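Local coordinates for putative O-acetylhomoserine (Thiol)-lyase (Campylobacter jejuni, PDB 4OC9), which probably acts as a pyridoxal-phosphate-dependent enzyme that makes homocysteine from O-acetylhomoserine and sulfide, at residues G75-V81 with G217-K223; N71-G75 with P187-F193; E126-F130 with V141-T146; K173-V177 with L229-Y235. All coordinates share one frame; numbering follows the deposited sequence.

Contact 1 (G75-V81 with G217-K223)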
loop_
_atom_site.group_PDB
_atom_site.type_symbol
_atom_site.label_atom_id
_atom_site.label_comp_id
_atom_site.label_asym_id
_atom_site.label_seq_id
_atom_site.Cartn_x
_atom_site.Cartn_y
_atom_site.Cartn_z
ATOM N N GLY D 75 5.539 8.495 27.880
ATOM C CA GLY D 75 4.563 9.581 27.914
ATOM C C GLY D 75 3.152 9.046 28.059
ATOM O O GLY D 75 2.960 7.868 28.259
ATOM N N ALA D 76 2.164 9.919 27.926
ATOM C CA ALA D 76 0.748 9.523 28.073
ATOM C C ALA D 76 -0.041 9.265 26.806
ATOM O O ALA D 76 -0.777 8.272 26.720
ATOM C CB ALA D 76 -0.002 10.599 28.874
ATOM N N PHE D 77 0.083 10.156 25.844
ATOM C CA PHE D 77 -0.678 10.015 24.613
ATOM C C PHE D 77 0.133 10.586 23.424
ATOM O O PHE D 77 0.911 11.534 23.562
ATOM C CB PHE D 77 -2.028 10.742 24.791
ATOM C CG PHE D 77 -3.086 10.334 23.796
ATOM C CD1 PHE D 77 -3.912 9.276 24.064
ATOM C CD2 PHE D 77 -3.261 11.025 22.599
ATOM C CE1 PHE D 77 -4.871 8.849 23.141
ATOM C CE2 PHE D 77 -4.200 10.609 21.681
ATOM C CZ PHE D 77 -5.024 9.526 21.956
ATOM N N GLY D 78 -0.042 9.974 22.258
ATOM C CA GLY D 78 0.676 10.409 21.079
ATOM C C GLY D 78 -0.231 10.527 19.894
ATOM O O GLY D 78 -1.183 9.777 19.746
ATOM N N ILE D 79 0.076 11.496 19.053
ATOM C CA ILE D 79 -0.706 11.785 17.859
ATOM C C ILE D 79 0.107 11.916 16.597
ATOM O O ILE D 79 0.883 12.848 16.455
ATOM C CB ILE D 79 -1.486 13.106 18.029
ATOM C CG1 ILE D 79 -2.605 12.886 19.048
ATOM C CG2 ILE D 79 -2.143 13.518 16.714
ATOM C CD1 ILE D 79 -3.372 14.119 19.398
ATOM N N PRO D 80 -0.076 10.969 15.683
ATOM C CA PRO D 80 0.645 11.026 14.433
ATOM C C PRO D 80 -0.006 11.982 13.473
ATOM O O PRO D 80 -1.225 12.072 13.410
ATOM C CB PRO D 80 0.555 9.587 13.910
ATOM C CG PRO D 80 0.275 8.769 15.120
ATOM C CD PRO D 80 -0.682 9.636 15.877
ATOM N N VAL D 81 0.845 12.641 12.716
ATOM C CA VAL D 81 0.447 13.607 11.738
ATOM C C VAL D 81 1.206 13.381 10.435
ATOM O O VAL D 81 2.101 12.552 10.379
ATOM C CB VAL D 81 0.587 15.034 12.275
ATOM C CG1 VAL D 81 -0.384 15.226 13.406
ATOM C CG2 VAL D 81 1.982 15.307 12.742
ATOM N N GLY D 217 5.046 12.333 11.096
ATOM C CA GLY D 217 5.422 13.007 12.326
ATOM C C GLY D 217 4.537 12.633 13.501
ATOM O O GLY D 217 3.504 11.986 13.339
ATOM N N ALA D 218 4.968 13.000 14.697
ATOM C CA ALA D 218 4.174 12.718 15.880
ATOM C C ALA D 218 4.360 13.740 16.985
ATOM O O ALA D 218 5.455 14.285 17.161
ATOM C CB ALA D 218 4.515 11.355 16.420
ATOM N N LEU D 219 3.282 13.976 17.734
ATOM C CA LEU D 219 3.334 14.883 18.889
ATOM C C LEU D 219 2.982 13.986 20.057
ATOM O O LEU D 219 1.922 13.354 20.066
ATOM C CB LEU D 219 2.339 16.046 18.879
ATOM C CG LEU D 219 2.347 17.057 17.744
ATOM C CD1 LEU D 219 1.662 16.399 16.543
ATOM C CD2 LEU D 219 1.572 18.306 18.135
ATOM N N ILE D 220 3.847 13.970 21.050
ATOM C CA ILE D 220 3.643 13.149 22.224
ATOM C C ILE D 220 3.623 14.003 23.484
ATOM O O ILE D 220 4.475 14.890 23.665
ATOM C CB ILE D 220 4.776 12.138 22.332
ATOM C CG1 ILE D 220 4.886 11.359 21.022
ATOM C CG2 ILE D 220 4.541 11.210 23.508
ATOM C CD1 ILE D 220 6.044 10.396 20.996
ATOM N N GLU D 221 2.665 13.747 24.373
ATOM C CA GLU D 221 2.599 14.546 25.598
ATOM C C GLU D 221 2.909 13.689 26.820
ATOM O O GLU D 221 2.604 12.477 26.876
ATOM C CB GLU D 221 1.241 15.223 25.786
ATOM C CG GLU D 221 0.080 14.352 26.270
ATOM C CD GLU D 221 -1.219 15.161 26.419
ATOM O OE1 GLU D 221 -1.621 15.414 27.577
ATOM O OE2 GLU D 221 -1.774 15.646 25.406
ATOM N N ARG D 222 3.538 14.315 27.805
ATOM C CA ARG D 222 3.890 13.595 29.028
ATOM C C ARG D 222 2.695 13.340 29.893
ATOM O O ARG D 222 1.596 13.882 29.683
ATOM C CB ARG D 222 4.825 14.416 29.909
ATOM C CG ARG D 222 4.241 15.718 30.491
ATOM C CD ARG D 222 5.200 16.350 31.516
ATOM N NE ARG D 222 4.800 17.671 32.049
ATOM C CZ ARG D 222 4.059 17.883 33.135
ATOM N NH1 ARG D 222 3.539 16.875 33.842
ATOM N NH2 ARG D 222 3.802 19.125 33.505
ATOM N N LYS D 223 2.916 12.523 30.898
ATOM C CA LYS D 223 1.855 12.229 31.838
ATOM C C LYS D 223 1.645 13.457 32.701
ATOM O O LYS D 223 2.593 14.149 33.018
ATOM C CB LYS D 223 2.261 11.064 32.735
ATOM C CG LYS D 223 2.413 9.774 31.963
ATOM C CD LYS D 223 2.854 8.625 32.824
ATOM C CE LYS D 223 2.906 7.388 31.968
ATOM N NZ LYS D 223 3.247 6.178 32.749
#
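Strands 77-81 and 217-221 pair antiparallel through F77-E221, I79-L219 and V81-G217, at one margin of the seven-stranded sheet, where 77-81 is the outermost strand within this chain. The hydrogen bonds are short and fairly straight: I79 N reaches L219 O at 2.8 Å, and V81 N reaches G217 O at 2.8 Å. P80, which has no N-H to give, falls in a non-hydrogen-bonded pair with A218, where the ladder asks nothing of that nitrogen. At the start of the strand A76 and F77 both face E221. A76 N bonds E221 O at 2.8 Å while E221 N bonds F77 O at 2.9 Å, a classic beta bulge. On the face carrying I79, V81 and L219, the branched side chains pack under helices 84-93 and 257-270. V81 CG1 lies 3.9 Å from L219 CD1, the two side chains crossing at about a right angle. E221 stands on this face too, its OE2 bonded to S259. On the other face A218 and I220 pack against L69 of helix 60-73. One reversed strand, 217-221, between edge strand 77-81 and the parallel rest is characteristic of the large domain of fold-type I pyridoxal-phosphate enzymes.

Contact 2 (N71-G75 with P187-F193)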
loop_
_atom_site.group_PDB
_atom_site.type_symbol
_atom_site.label_atom_id
_atom_site.label_comp_id
_atom_site.label_asym_id
_atom_site.label_seq_id
_atom_site.Cartn_x
_atom_site.Cartn_y
_atom_site.Cartn_z
ATOM N N ASN D 71 4.159 5.109 24.599
ATOM C CA ASN D 71 4.634 4.080 25.513
ATOM C C ASN D 71 6.142 3.967 25.519
ATOM O O ASN D 71 6.732 3.902 26.585
ATOM C CB ASN D 71 4.008 2.715 25.195
ATOM C CG ASN D 71 2.521 2.708 25.432
ATOM O OD1 ASN D 71 1.972 3.676 25.915
ATOM N ND2 ASN D 71 1.857 1.633 25.054
ATOM N N VAL D 72 6.769 3.972 24.348
ATOM C CA VAL D 72 8.238 3.871 24.322
ATOM C C VAL D 72 8.889 5.111 24.921
ATOM O O VAL D 72 9.947 5.008 25.483
ATOM C CB VAL D 72 8.857 3.516 22.943
ATOM C CG1 VAL D 72 8.309 2.182 22.493
ATOM C CG2 VAL D 72 8.570 4.569 21.895
ATOM N N GLU D 73 8.273 6.281 24.778
ATOM C CA GLU D 73 8.833 7.521 25.354
ATOM C C GLU D 73 8.529 7.666 26.848
ATOM O O GLU D 73 9.162 8.470 27.522
ATOM C CB GLU D 73 8.327 8.770 24.631
ATOM C CG GLU D 73 8.930 9.090 23.270
ATOM C CD GLU D 73 10.363 9.616 23.326
ATOM O OE1 GLU D 73 10.856 10.091 22.270
ATOM O OE2 GLU D 73 11.004 9.588 24.399
ATOM N N GLY D 74 7.602 6.871 27.372
ATOM C CA GLY D 74 7.226 6.960 28.778
ATOM C C GLY D 74 6.219 8.109 28.964
ATOM O O GLY D 74 6.069 8.656 30.048
ATOM N N GLY D 75 5.539 8.495 27.880
ATOM C CA GLY D 75 4.563 9.581 27.914
ATOM C C GLY D 75 3.152 9.046 28.059
ATOM O O GLY D 75 2.960 7.868 28.259
ATOM N N PRO D 187 13.604 7.558 20.815
ATOM C CA PRO D 187 13.262 7.256 22.201
ATOM C C PRO D 187 14.146 6.176 22.808
ATOM O O PRO D 187 14.133 6.035 24.029
ATOM C CB PRO D 187 11.828 6.723 22.103
ATOM C CG PRO D 187 11.308 7.221 20.795
ATOM C CD PRO D 187 12.503 7.222 19.892
ATOM N N PHE D 188 14.877 5.434 21.983
ATOM C CA PHE D 188 15.733 4.381 22.502
ATOM C C PHE D 188 17.079 4.822 23.000
ATOM O O PHE D 188 17.737 4.056 23.689
ATOM C CB PHE D 188 15.887 3.234 21.504
ATOM C CG PHE D 188 14.612 2.523 21.247
ATOM C CD1 PHE D 188 14.248 1.464 22.031
ATOM C CD2 PHE D 188 13.762 2.950 20.229
ATOM C CE1 PHE D 188 13.054 0.825 21.809
ATOM C CE2 PHE D 188 12.572 2.309 19.988
ATOM C CZ PHE D 188 12.219 1.238 20.783
ATOM N N LEU D 189 17.511 6.022 22.668
ATOM C CA LEU D 189 18.800 6.488 23.172
ATOM C C LEU D 189 18.636 7.579 24.199
ATOM O O LEU D 189 19.515 7.810 24.998
ATOM C CB LEU D 189 19.675 6.982 22.026
ATOM C CG LEU D 189 19.901 5.906 20.936
ATOM C CD1 LEU D 189 20.829 6.439 19.857
ATOM C CD2 LEU D 189 20.486 4.638 21.542
ATOM N N LEU D 190 17.478 8.229 24.197
ATOM C CA LEU D 190 17.203 9.310 25.102
ATOM C C LEU D 190 15.715 9.473 25.372
ATOM O O LEU D 190 14.897 9.429 24.445
ATOM C CB LEU D 190 17.765 10.601 24.502
ATOM C CG LEU D 190 17.592 11.857 25.339
ATOM C CD1 LEU D 190 18.299 11.685 26.669
ATOM C CD2 LEU D 190 18.193 13.025 24.617
ATOM N N GLN D 191 15.365 9.726 26.630
ATOM C CA GLN D 191 13.966 9.884 27.020
ATOM C C GLN D 191 13.737 11.263 27.621
ATOM O O GLN D 191 13.773 11.426 28.821
ATOM C CB GLN D 191 13.591 8.827 28.054
ATOM C CG GLN D 191 13.878 7.372 27.692
ATOM C CD GLN D 191 15.364 6.942 27.813
ATOM O OE1 GLN D 191 16.140 7.457 28.642
ATOM N NE2 GLN D 191 15.741 5.955 26.997
ATOM N N PRO D 192 13.492 12.268 26.785
ATOM C CA PRO D 192 13.312 13.610 27.336
ATOM C C PRO D 192 12.295 13.721 28.461
ATOM O O PRO D 192 12.483 14.552 29.370
ATOM C CB PRO D 192 12.887 14.431 26.132
ATOM C CG PRO D 192 13.500 13.721 24.974
ATOM C CD PRO D 192 13.416 12.261 25.315
ATOM N N PHE D 193 11.239 12.925 28.450
ATOM C CA PHE D 193 10.267 13.022 29.543
ATOM C C PHE D 193 10.883 12.791 30.919
ATOM O O PHE D 193 10.424 13.368 31.913
ATOM C CB PHE D 193 9.032 12.140 29.379
ATOM C CG PHE D 193 8.218 12.474 28.177
ATOM C CD1 PHE D 193 7.854 13.790 27.929
ATOM C CD2 PHE D 193 7.642 11.471 27.422
ATOM C CE1 PHE D 193 7.059 14.116 26.861
ATOM C CE2 PHE D 193 6.800 11.793 26.367
ATOM C CZ PHE D 193 6.513 13.114 26.083
HETATM O O HOH W 1 10.882 10.411 27.098
#
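E73 and P187 meet where the last turn of helix 60-73 leans on the loop 187-193, and the glutamate side chain can be followed outward atom by atom. Its CB lies against the ring of F193, 3.8 Å from CE2. CG then turns onto the pyrrolidine of P187, touching CB and CG of that ring, and a bend at chi2 (-73°) folds the chain so that the carboxylate lies across the proline instead of running straight on. CD stands close against P187 CB. At the tip OE1 passes 3.3 Å from P187 CG but finds its polar partners outside the two segments, in H202 and N182. OE2 is 3.7 Å from P192 CD and accepts from a water at 2.8 Å. That water also donates to E73 O at 2.6 Å and accepts from F193 N at 2.9 Å, so it ties helix end to loop where no direct hydrogen bond joins them. Prolines suit the carboxylate's surroundings because they bring carbon without competing donors.

The helix finishes in a Schellman motif with G74 as its C-prime residue; glycine readily adopts the positive phi of 82°. G75 follows, its CA 3.5 Å from F193 CE2, and the ring also receives E73 O near its plane, at its edge. Beside this, V72 CG2 rests on P187 CB at 3.9 Å. Most of the contact is buried: E73, P187, P192 and F193 all lean on strand 199-203, while F188 touches helices 276-309 and 6-9.

Contact 3 (E126-F130 with V141-T146)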
loop_
_atom_site.group_PDB
_atom_site.type_symbol
_atom_site.label_atom_id
_atom_site.label_comp_id
_atom_site.label_asym_id
_atom_site.label_seq_id
_atom_site.Cartn_x
_atom_site.Cartn_y
_atom_site.Cartn_z
ATOM N N GLU D 126 5.378 35.643 16.995
ATOM C CA GLU D 126 6.747 36.104 17.071
ATOM C C GLU D 126 7.690 35.006 17.527
ATOM O O GLU D 126 7.354 34.216 18.415
ATOM C CB GLU D 126 6.828 37.279 18.071
ATOM C CG GLU D 126 8.222 37.860 18.271
ATOM C CD GLU D 126 8.293 38.982 19.326
ATOM O OE1 GLU D 126 7.225 39.468 19.760
ATOM O OE2 GLU D 126 9.429 39.374 19.718
ATOM N N ALA D 127 8.882 34.988 16.948
ATOM C CA ALA D 127 9.894 34.006 17.310
ATOM C C ALA D 127 11.105 34.698 17.942
ATOM O O ALA D 127 11.568 35.723 17.441
ATOM C CB ALA D 127 10.334 33.213 16.100
ATOM N N ARG D 128 11.595 34.128 19.043
ATOM C CA ARG D 128 12.752 34.655 19.773
ATOM C C ARG D 128 13.806 33.575 19.985
ATOM O O ARG D 128 13.632 32.686 20.795
ATOM C CB ARG D 128 12.330 35.227 21.136
ATOM C CG ARG D 128 11.338 36.377 21.032
ATOM C CD ARG D 128 10.921 36.872 22.400
ATOM N NE ARG D 128 9.907 37.925 22.305
ATOM C CZ ARG D 128 9.324 38.495 23.354
ATOM N NH1 ARG D 128 9.643 38.118 24.592
ATOM N NH2 ARG D 128 8.412 39.430 23.169
ATOM N N GLU D 129 14.903 33.715 19.251
ATOM C CA GLU D 129 16.033 32.830 19.297
ATOM C C GLU D 129 16.783 32.853 20.638
ATOM O O GLU D 129 16.765 33.853 21.364
ATOM C CB GLU D 129 17.038 33.292 18.249
ATOM C CG GLU D 129 18.261 32.405 18.049
ATOM C CD GLU D 129 19.306 33.053 17.142
ATOM O OE1 GLU D 129 20.200 32.367 16.572
ATOM O OE2 GLU D 129 19.235 34.279 16.990
ATOM N N PHE D 130 17.394 31.724 21.004
ATOM C CA PHE D 130 18.178 31.670 22.249
ATOM C C PHE D 130 19.282 30.671 21.963
ATOM O O PHE D 130 19.162 29.838 21.054
ATOM C CB PHE D 130 17.391 31.320 23.528
ATOM C CG PHE D 130 16.959 29.880 23.630
ATOM C CD1 PHE D 130 15.755 29.463 23.119
ATOM C CD2 PHE D 130 17.763 28.953 24.298
ATOM C CE1 PHE D 130 15.363 28.146 23.246
ATOM C CE2 PHE D 130 17.371 27.642 24.443
ATOM C CZ PHE D 130 16.170 27.232 23.903
ATOM N N VAL D 141 14.836 36.366 26.822
ATOM C CA VAL D 141 13.762 36.530 25.842
ATOM C C VAL D 141 12.371 36.150 26.338
ATOM O O VAL D 141 11.379 36.362 25.628
ATOM C CB VAL D 141 14.069 35.799 24.523
ATOM C CG1 VAL D 141 15.303 36.412 23.862
ATOM C CG2 VAL D 141 14.213 34.285 24.733
ATOM N N ILE D 142 12.268 35.641 27.562
ATOM C CA ILE D 142 10.968 35.254 28.119
ATOM C C ILE D 142 10.135 36.385 28.700
ATOM O O ILE D 142 10.665 37.267 29.390
ATOM C CB ILE D 142 11.152 34.211 29.231
ATOM C CG1 ILE D 142 11.713 32.911 28.625
ATOM C CG2 ILE D 142 9.830 33.908 29.914
ATOM C CD1 ILE D 142 11.971 31.803 29.619
ATOM N N ASP D 143 8.841 36.373 28.388
ATOM C CA ASP D 143 7.891 37.371 28.919
ATOM C C ASP D 143 6.575 36.607 29.190
ATOM O O ASP D 143 6.532 35.378 29.033
ATOM C CB ASP D 143 7.743 38.635 28.062
ATOM C CG ASP D 143 7.061 38.394 26.758
ATOM O OD1 ASP D 143 6.247 37.449 26.660
ATOM O OD2 ASP D 143 7.243 39.230 25.848
ATOM N N GLN D 144 5.498 37.289 29.539
ATOM C CA GLN D 144 4.258 36.587 29.860
ATOM C C GLN D 144 3.516 36.087 28.631
ATOM O O GLN D 144 2.493 35.381 28.758
ATOM C CB GLN D 144 3.326 37.508 30.645
ATOM C CG GLN D 144 2.162 36.762 31.367
ATOM C CD GLN D 144 2.639 35.942 32.565
ATOM O OE1 GLN D 144 3.767 36.105 33.010
ATOM N NE2 GLN D 144 1.747 35.130 33.148
ATOM N N ASN D 145 3.998 36.496 27.458
ATOM C CA ASN D 145 3.414 36.099 26.172
ATOM C C ASN D 145 4.143 34.911 25.516
ATOM O O ASN D 145 3.708 34.400 24.477
ATOM C CB ASN D 145 3.383 37.275 25.213
ATOM C CG ASN D 145 2.463 38.376 25.682
ATOM O OD1 ASN D 145 1.412 38.123 26.297
ATOM N ND2 ASN D 145 2.827 39.609 25.353
ATOM N N THR D 146 5.245 34.494 26.130
ATOM C CA THR D 146 6.036 33.378 25.653
ATOM C C THR D 146 5.250 32.119 25.975
ATOM O O THR D 146 5.049 31.770 27.151
ATOM C CB THR D 146 7.416 33.328 26.321
ATOM O OG1 THR D 146 8.134 34.538 26.042
ATOM C CG2 THR D 146 8.214 32.118 25.788
#
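D143 OD2 is gripped by two nitrogens of one guanidinium, R128 NH1 and NH2, each at 2.9 Å, in a salt bridge between strand 126-130 and the loop that leads into strand 146-152. The NH1 branch of this pair is weak in angle. The two flat groups stand nearly perpendicular, 82° apart, so this is not the side-by-side two-oxygen pairing of arginine and carboxylate: a single oxygen serves both nitrogens, and NH2 meets it from above the carboxylate plane. NH1 has a straighter bond to V141 O, 2.7 Å long and lying in the guanidinium plane. NE uses the remaining edge, reaching back along its own strand to E126 OE2 at 3.0 Å.

Arginine suits the position because its chain, extended from CG to NE, can run past V141 and still present several N-H groups at its end. The two side chains slide by each other in opposite directions, with the CB atoms of R128 and V141 3.9 Å apart. D143 is itself held in shape: chi1 of 69° places its carboxylate between the backbone N and the carbonyl carbon, and OD1 accepts from N145 N at 2.6 Å in an Asx turn. D143 N in turn bonds T146 OG1 at 3.1 Å, within a type I turn from D143 to T146. N101 of the adjacent strand meets both D143 OD1 and T146 OG1.

With carboxylates of E126 and D143 on two edges and a backbone carbonyl as well, R128 is probably firmly kept in its charged form, its cation balancing two acids at the surface margin of the sheet.

Contact 4 (K173-V177 with L229-Y235)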
loop_
_atom_site.group_PDB
_atom_site.type_symbol
_atom_site.label_atom_id
_atom_site.label_comp_id
_atom_site.label_asym_id
_atom_site.label_seq_id
_atom_site.Cartn_x
_atom_site.Cartn_y
_atom_site.Cartn_z
ATOM N N LYS D 173 9.829 27.074 36.087
ATOM C CA LYS D 173 9.751 28.251 36.901
ATOM C C LYS D 173 8.679 29.203 36.353
ATOM O O LYS D 173 7.808 29.644 37.089
ATOM C CB LYS D 173 11.102 28.958 36.932
ATOM C CG LYS D 173 11.162 30.084 37.946
ATOM C CD LYS D 173 12.466 30.849 37.890
ATOM C CE LYS D 173 12.590 31.649 36.598
ATOM N NZ LYS D 173 13.877 32.390 36.626
ATOM N N HIS D 174 8.754 29.509 35.061
ATOM C CA HIS D 174 7.802 30.411 34.425
ATOM C C HIS D 174 6.493 29.750 34.027
ATOM O O HIS D 174 5.623 30.418 33.458
ATOM C CB HIS D 174 8.401 31.027 33.153
ATOM C CG HIS D 174 9.642 31.832 33.381
ATOM N ND1 HIS D 174 9.614 33.186 33.657
ATOM C CD2 HIS D 174 10.947 31.483 33.348
ATOM C CE1 HIS D 174 10.851 33.633 33.795
ATOM N NE2 HIS D 174 11.679 32.619 33.609
ATOM N N LYS D 175 6.346 28.452 34.274
ATOM C CA LYS D 175 5.106 27.726 33.919
ATOM C C LYS D 175 4.882 27.708 32.396
ATOM O O LYS D 175 3.769 27.909 31.903
ATOM C CB LYS D 175 3.922 28.358 34.642
ATOM C CG LYS D 175 4.162 28.358 36.123
ATOM C CD LYS D 175 3.748 27.079 36.805
ATOM C CE LYS D 175 2.229 27.103 36.907
ATOM N NZ LYS D 175 1.691 25.863 37.527
ATOM N N ILE D 176 5.974 27.491 31.662
ATOM C CA ILE D 176 5.938 27.436 30.211
ATOM C C ILE D 176 6.133 25.992 29.721
ATOM O O ILE D 176 6.944 25.232 30.267
ATOM C CB ILE D 176 7.031 28.315 29.582
ATOM C CG1 ILE D 176 6.830 29.764 29.981
ATOM C CG2 ILE D 176 6.988 28.202 28.064
ATOM C CD1 ILE D 176 7.917 30.701 29.483
ATOM N N VAL D 177 5.378 25.632 28.688
ATOM C CA VAL D 177 5.452 24.294 28.096
ATOM C C VAL D 177 6.717 24.158 27.286
ATOM O O VAL D 177 7.033 25.047 26.469
ATOM C CB VAL D 177 4.284 24.037 27.138
ATOM C CG1 VAL D 177 4.496 22.738 26.378
ATOM C CG2 VAL D 177 2.952 24.033 27.882
ATOM N N LEU D 229 -1.284 22.927 32.120
ATOM C CA LEU D 229 -2.176 23.696 31.234
ATOM C C LEU D 229 -3.425 24.210 31.917
ATOM O O LEU D 229 -3.858 25.338 31.659
ATOM C CB LEU D 229 -2.554 22.880 29.992
ATOM C CG LEU D 229 -1.411 22.558 29.024
ATOM C CD1 LEU D 229 -1.878 21.636 27.911
ATOM C CD2 LEU D 229 -0.817 23.840 28.437
ATOM N N LYS D 230 -4.030 23.375 32.750
ATOM C CA LYS D 230 -5.233 23.779 33.460
ATOM C C LYS D 230 -4.933 24.851 34.505
ATOM O O LYS D 230 -3.947 24.764 35.223
ATOM C CB LYS D 230 -5.926 22.573 34.115
ATOM C CG LYS D 230 -6.616 21.628 33.148
ATOM C CD LYS D 230 -7.245 20.487 33.913
ATOM C CE LYS D 230 -8.028 19.571 33.003
ATOM N NZ LYS D 230 -8.575 18.363 33.674
ATOM N N ASN D 231 -5.807 25.846 34.582
ATOM C CA ASN D 231 -5.675 26.949 35.540
ATOM C C ASN D 231 -4.336 27.652 35.444
ATOM O O ASN D 231 -3.736 27.984 36.446
ATOM C CB ASN D 231 -5.886 26.441 36.965
ATOM C CG ASN D 231 -7.241 25.796 37.152
ATOM O OD1 ASN D 231 -8.222 26.164 36.498
ATOM N ND2 ASN D 231 -7.315 24.859 38.085
ATOM N N ASN D 232 -3.892 27.888 34.222
ATOM C CA ASN D 232 -2.639 28.565 33.989
ATOM C C ASN D 232 -2.982 29.719 33.064
ATOM O O ASN D 232 -3.386 29.522 31.915
ATOM C CB ASN D 232 -1.610 27.591 33.411
ATOM C CG ASN D 232 -0.273 28.242 33.095
ATOM O OD1 ASN D 232 -0.175 29.446 32.913
ATOM N ND2 ASN D 232 0.748 27.424 32.956
ATOM N N ASP D 233 -2.853 30.928 33.603
ATOM C CA ASP D 233 -3.149 32.173 32.894
ATOM C C ASP D 233 -2.378 32.337 31.589
ATOM O O ASP D 233 -2.736 33.147 30.735
ATOM C CB ASP D 233 -2.802 33.382 33.780
ATOM C CG ASP D 233 -3.638 33.464 35.050
ATOM O OD1 ASP D 233 -4.595 32.663 35.211
ATOM O OD2 ASP D 233 -3.333 34.362 35.877
ATOM N N ARG D 234 -1.287 31.604 31.454
ATOM C CA ARG D 234 -0.489 31.704 30.251
ATOM C C ARG D 234 -1.175 30.972 29.067
ATOM O O ARG D 234 -0.929 31.317 27.905
ATOM C CB ARG D 234 0.893 31.127 30.520
ATOM C CG ARG D 234 1.864 31.340 29.387
ATOM C CD ARG D 234 3.223 30.735 29.689
ATOM N NE ARG D 234 3.897 31.319 30.855
ATOM C CZ ARG D 234 4.666 32.414 30.828
ATOM N NH1 ARG D 234 4.842 33.128 29.715
ATOM N NH2 ARG D 234 5.241 32.823 31.946
ATOM N N TYR D 235 -2.075 30.025 29.367
ATOM C CA TYR D 235 -2.765 29.274 28.323
ATOM C C TYR D 235 -4.290 29.360 28.400
ATOM O O TYR D 235 -4.974 28.428 28.848
ATOM C CB TYR D 235 -2.299 27.814 28.322
ATOM C CG TYR D 235 -0.815 27.718 28.150
ATOM C CD1 TYR D 235 -0.223 27.969 26.910
ATOM C CD2 TYR D 235 0.017 27.379 29.221
ATOM C CE1 TYR D 235 1.142 27.897 26.741
ATOM C CE2 TYR D 235 1.383 27.322 29.066
ATOM C CZ TYR D 235 1.941 27.584 27.821
ATOM O OH TYR D 235 3.317 27.502 27.642
#
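R234 and H174 meet at a Schellman motif: helix 164-174 ends there, K175 takes a positive phi of 64°, and the chain turns into strand 177-181. Facing it is the turn-rich loop 229-235, with a type II turn, L229 to N232, and a type I turn, N232 to Y235. The tight part is polar and apolar at once. R234 NH2 donates to H174 O, which no further helical turn can satisfy, at 2.9 Å, in the carbonyl plane and on a lone pair, with a weak second bond from NE. I176 CG1 lies over one face of the guanidinium, 3.4 Å from NE, and a bend at chi3 (-62°) turns the group to receive it. R234 NH1 bonds the backbone carbonyls of D143 and T146. K175 O accepts from N232 ND2 at 3.2 Å; ND2 also bonds L228 O. N232 suits this place because its other amide atom, OD1, accepts from R234 N in an Asx turn.

The solvent side is looser: K175 meets the loop with side-chain CB alone, its bent chain beyond touching nothing there. Deeper in, V177 CG2 packs against L229 CD2 at 3.8 Å and against the phenol of Y235, whose ring is sandwiched between R234 CG on one face and L229 CD2 on the opposite one. Y235 OH, also bonded to K147 O, accepts from V177 N at 3.0 Å, with an almost linear angle of 174°.

How the contacts relate
From the N terminus, helix 60-73 opens contact 2 and strand 77-81 opens contact 1, the two sharing G75. Contact 3 is then completed within a short loop, 126-130 to 141-146, nested inside both of the long loops. Segment 173-177 opens contact 4 before 187-193 closes contact 2 and 217-223 closes contact 1, so contacts 1, 2 and 4 cross one another; 229-235 closes the last. Contacts 1 and 2 touch where F193 packs on I220 and R222. Contacts 3 and 4 touch through R234 and the 143-146 turn. Contacts 1 and 3 involve opposite margins of the seven-stranded sheet, their centres about 24 Å apart.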